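Local coordinates for 70 KDA protein (PDB 4B2N) that oxidatively cleaves rubber as a processive dioxygenase carrying two covalently bound c-type hemes, at residues 41-45 with 46-50; 255-258 with 259-262. All coordinates share one frame; numbering follows the deposited sequence.

Contact 1: residues 41-45 with 46-50; sequences LPVDP and RSLVK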
loop_
_atom_site.group_PDB
_atom_site.type_symbol
_atom_site.label_atom_id
_atom_site.label_comp_id
_atom_site.label_asym_id
_atom_site.label_seq_id
_atom_site.Cartn_x
_atom_site.Cartn_y
_atom_site.Cartn_z
ATOM N N LEU A 41 0.907 26.096 11.010
ATOM C CA LEU A 41 1.411 24.739 10.789
ATOM C C LEU A 41 2.879 24.744 10.301
ATOM O O LEU A 41 3.250 25.522 9.418
ATOM C CB LEU A 41 0.509 24.032 9.764
ATOM C CG LEU A 41 0.484 22.489 9.755
ATOM C CD1 LEU A 41 0.008 21.885 11.084
ATOM C CD2 LEU A 41 -0.392 22.027 8.602
ATOM N N PRO A 42 3.712 23.815 10.780
ATOM C CA PRO A 42 5.053 23.689 10.179
ATOM C C PRO A 42 5.018 23.417 8.651
ATOM O O PRO A 42 4.068 22.786 8.147
ATOM C CB PRO A 42 5.656 22.478 10.894
ATOM C CG PRO A 42 4.890 22.366 12.133
ATOM C CD PRO A 42 3.513 22.882 11.889
ATOM N N VAL A 43 6.074 23.830 7.933
ATOM C CA VAL A 43 6.220 23.573 6.505
ATOM C C VAL A 43 6.225 22.043 6.359
ATOM O O VAL A 43 6.793 21.328 7.189
ATOM C CB VAL A 43 7.549 24.197 5.950
ATOM C CG1 VAL A 43 7.926 23.581 4.623
ATOM C CG2 VAL A 43 7.431 25.729 5.777
ATOM N N ASP A 44 5.579 21.536 5.320
ATOM C CA ASP A 44 5.605 20.074 5.041
ATOM C C ASP A 44 6.822 19.901 4.164
ATOM O O ASP A 44 6.814 20.370 3.063
ATOM C CB ASP A 44 4.342 19.704 4.273
ATOM C CG ASP A 44 4.378 18.305 3.665
ATOM O OD1 ASP A 44 5.331 17.534 3.987
ATOM O OD2 ASP A 44 3.516 18.036 2.764
ATOM N N PRO A 45 7.899 19.267 4.663
ATOM C CA PRO A 45 9.089 19.265 3.838
ATOM C C PRO A 45 8.989 18.623 2.448
ATOM O O PRO A 45 9.801 18.962 1.546
ATOM C CB PRO A 45 10.128 18.550 4.703
ATOM C CG PRO A 45 9.633 18.828 6.121
ATOM C CD PRO A 45 8.135 18.639 5.972
ATOM N N ARG A 46 8.073 17.647 2.293
ATOM C CA ARG A 46 7.775 17.084 0.981
ATOM C C ARG A 46 7.453 18.176 -0.015
ATOM O O ARG A 46 7.744 18.008 -1.185
ATOM C CB ARG A 46 6.552 16.150 1.106
ATOM C CG ARG A 46 6.861 15.036 2.098
ATOM C CD ARG A 46 5.672 14.128 2.311
ATOM N NE ARG A 46 4.488 14.966 2.606
ATOM C CZ ARG A 46 3.241 14.574 2.452
ATOM N NH1 ARG A 46 2.997 13.333 2.058
ATOM N NH2 ARG A 46 2.281 15.472 2.602
ATOM N N SER A 47 6.878 19.296 0.426
ATOM C CA SER A 47 6.375 20.287 -0.503
ATOM C C SER A 47 7.572 21.145 -0.956
ATOM O O SER A 47 7.455 21.888 -1.926
ATOM C CB SER A 47 5.303 21.174 0.149
ATOM O OG SER A 47 5.940 21.927 1.192
ATOM N N LEU A 48 8.726 20.972 -0.309
ATOM C CA LEU A 48 9.926 21.715 -0.718
ATOM C C LEU A 48 10.600 21.055 -1.910
ATOM O O LEU A 48 11.539 21.628 -2.519
ATOM C CB LEU A 48 10.916 21.849 0.454
ATOM C CG LEU A 48 10.337 22.609 1.666
ATOM C CD1 LEU A 48 11.336 22.452 2.779
ATOM C CD2 LEU A 48 10.048 24.094 1.462
ATOM N N VAL A 49 10.188 19.832 -2.237
ATOM C CA VAL A 49 10.918 19.051 -3.266
ATOM C C VAL A 49 10.344 19.352 -4.650
ATOM O O VAL A 49 9.507 18.632 -5.183
ATOM C CB VAL A 49 10.947 17.551 -2.939
ATOM C CG1 VAL A 49 11.753 16.779 -3.954
ATOM C CG2 VAL A 49 11.471 17.345 -1.496
ATOM N N LYS A 50 10.893 20.394 -5.256
ATOM C CA LYS A 50 10.367 20.974 -6.469
ATOM C C LYS A 50 11.633 21.233 -7.330
ATOM O O LYS A 50 12.754 21.383 -6.782
ATOM C CB LYS A 50 9.831 22.329 -6.043
ATOM C CG LYS A 50 8.389 22.560 -6.337
ATOM C CD LYS A 50 7.521 21.572 -5.616
ATOM C CE LYS A 50 6.091 21.729 -6.142
ATOM N NZ LYS A 50 5.731 23.184 -6.170
#

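Contact 2: residues 255-258 with 259-262; sequences ISLL and PALF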
loop_
_atom_site.group_PDB
_atom_site.type_symbol
_atom_site.label_atom_id
_atom_site.label_comp_id
_atom_site.label_asym_id
_atom_site.label_seq_id
_atom_site.Cartn_x
_atom_site.Cartn_y
_atom_site.Cartn_z
ATOM N N ILE A 255 -6.591 0.137 -10.252
ATOM C CA ILE A 255 -6.349 1.308 -11.062
ATOM C C ILE A 255 -6.618 0.999 -12.537
ATOM O O ILE A 255 -7.176 1.825 -13.229
ATOM C CB ILE A 255 -4.876 1.834 -10.890
ATOM C CG1 ILE A 255 -4.633 2.234 -9.443
ATOM C CG2 ILE A 255 -4.550 2.981 -11.915
ATOM C CD1 ILE A 255 -5.496 3.375 -8.941
ATOM N N SER A 256 -6.135 -0.153 -13.020
ATOM C CA SER A 256 -6.356 -0.609 -14.398
ATOM C C SER A 256 -7.774 -0.893 -14.622
ATOM O O SER A 256 -8.245 -0.745 -15.742
ATOM C CB SER A 256 -5.616 -1.945 -14.725
ATOM O OG SER A 256 -4.219 -1.781 -14.524
ATOM N N LEU A 257 -8.474 -1.353 -13.591
ATOM C CA LEU A 257 -9.925 -1.676 -13.754
ATOM C C LEU A 257 -10.870 -0.470 -13.827
ATOM O O LEU A 257 -11.898 -0.517 -14.502
ATOM C CB LEU A 257 -10.440 -2.642 -12.643
ATOM C CG LEU A 257 -11.943 -2.926 -12.666
ATOM C CD1 LEU A 257 -12.187 -3.822 -13.885
ATOM C CD2 LEU A 257 -12.552 -3.603 -11.446
ATOM N N LEU A 258 -10.611 0.540 -12.986
ATOM C CA LEU A 258 -11.370 1.805 -12.935
ATOM C C LEU A 258 -12.013 2.268 -14.277
ATOM O O LEU A 258 -13.259 2.475 -14.333
ATOM C CB LEU A 258 -10.472 2.938 -12.304
ATOM C CG LEU A 258 -10.099 2.761 -10.814
ATOM C CD1 LEU A 258 -9.205 3.881 -10.385
ATOM C CD2 LEU A 258 -11.365 2.736 -9.937
ATOM N N PRO A 259 -11.220 2.444 -15.345
ATOM C CA PRO A 259 -11.915 3.021 -16.528
ATOM C C PRO A 259 -12.867 2.088 -17.243
ATOM O O PRO A 259 -13.676 2.572 -18.049
ATOM C CB PRO A 259 -10.775 3.424 -17.455
ATOM C CG PRO A 259 -9.593 2.613 -17.013
ATOM C CD PRO A 259 -9.753 2.474 -15.525
ATOM N N ALA A 260 -12.790 0.788 -16.935
ATOM C CA ALA A 260 -13.754 -0.181 -17.462
ATOM C C ALA A 260 -15.143 0.017 -16.910
ATOM O O ALA A 260 -16.074 -0.196 -17.622
ATOM C CB ALA A 260 -13.320 -1.615 -17.152
ATOM N N LEU A 261 -15.275 0.406 -15.633
ATOM C CA LEU A 261 -16.556 0.378 -14.942
ATOM C C LEU A 261 -17.093 1.791 -14.812
ATOM O O LEU A 261 -18.301 1.987 -14.914
ATOM C CB LEU A 261 -16.365 -0.186 -13.537
ATOM C CG LEU A 261 -16.611 -1.698 -13.271
ATOM C CD1 LEU A 261 -16.223 -2.583 -14.441
ATOM C CD2 LEU A 261 -15.861 -2.128 -11.983
ATOM N N PHE A 262 -16.183 2.775 -14.667
ATOM C CA PHE A 262 -16.595 4.112 -14.164
ATOM C C PHE A 262 -16.239 5.161 -15.158
ATOM O O PHE A 262 -15.180 5.119 -15.724
ATOM C CB PHE A 262 -15.893 4.489 -12.838
ATOM C CG PHE A 262 -16.211 3.514 -11.716
ATOM C CD1 PHE A 262 -17.446 3.522 -11.141
ATOM C CD2 PHE A 262 -15.277 2.551 -11.328
ATOM C CE1 PHE A 262 -17.771 2.611 -10.139
ATOM C CE2 PHE A 262 -15.586 1.583 -10.357
ATOM C CZ PHE A 262 -16.830 1.642 -9.731
#

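Contact 1: residues 41-45 with 46-50
The chain from D44 to L48 winds into a short 3-10 turn, in which S47 N donates to D44 O (2.8 Å) and L48 N to P45 O (2.9 Å), each three residues back. P45 suits the first position of the turn, since its ring fixes phi near -60° and a backbone N-H there is not called on. D44, just ahead, ties the turn together. With CG anti to the backbone N (chi1 168°), its carboxylate reaches forward to R46, and OD1 takes the R46 backbone N at 3.2 Å from above the carboxylate plane, closing an Asx turn. The same oxygen receives R46 NE at 3.0 Å on its syn lone pair, while R46 NH2 meets D44 OD2 at 2.9 Å. This side-on, two-nitrogen salt bridge depends on the arginine chain's bend at chi3 (-50°), which brings the guanidinium edge back to the acid. S47 is short enough to fold onto its own turn: OG donates to D44 O at 2.6 Å, in the carbonyl plane, so this oxygen is gripped twice. On the apolar side V43 CG1 meets L48 CD2 at 3.8 Å, the side chains crossing at about a right angle. In sequence the loop joins helix 27-32 to helix 88-104, and its first residues touch both: L41 and P42 pack on C32, P42 also touches C88, disulfide-bonded to C32, and P45 rests on P27.

Contact 2: residues 255-258 with 259-262
L257 and L261, one helical turn apart, form the apolar centre, their CD2 methyls meeting at 3.7 Å. The leucine at 257 holds CG anti to the backbone N (chi1 175°), which carries its branches forward along the helix although its CB points back from the following turn. Its other methyl, CD1, lies 4.1 Å from A260 CB, a place where a small methyl fits beside the backbone. L258 CD2 approaches F262 CD2 more loosely, at 4.2 Å, with the two side chains inclined to each other, and one face of the phenyl ring is covered near its rim by CB of L261.

Between these hydrophobic pairs P259 kinks the helix. Having no N-H, it cannot bond to the turn before; instead its CD lies 3.5 Å from I255 O. The join is tight: L258 CB and P259 CD are only 3.3 Å apart, and L258 has an unusual phi of -29°. The polar backbone then regroups. A260 N turns to L257 O at 2.9 Å, three residues back, and L258 O is held twice, by L261 N at 3.2 Å and by F262 N at 3.0 Å, the latter arriving nearly straight on to the carbonyl (175°).

At the kinked end of helix 253-261, P259 O accepts a hydrogen bond from R474 of helix 467-481. L257 and L261 turn to helix 599-607, where L257 touches W600 and A604 while L261 touches V603 and Y607.

Contact 1 closes long before contact 2 opens along the chain, and the two do not touch: their centres are 32 Å and nearest atoms about 17 Å apart. Each comes close to residues that bind heme c #1, and these neighbours fall largely in one short piece of chain. In contact 1 the side chain of R46 lies about 4 Å from that of R294 and about 5 Å from that of K297; in contact 2 the side chain of I255 lies about 4 Å from that of F301 and about 7 Å from that of R432. A bound heme c is about 8 Å from the R46 side chain and about 7 Å from that of I255.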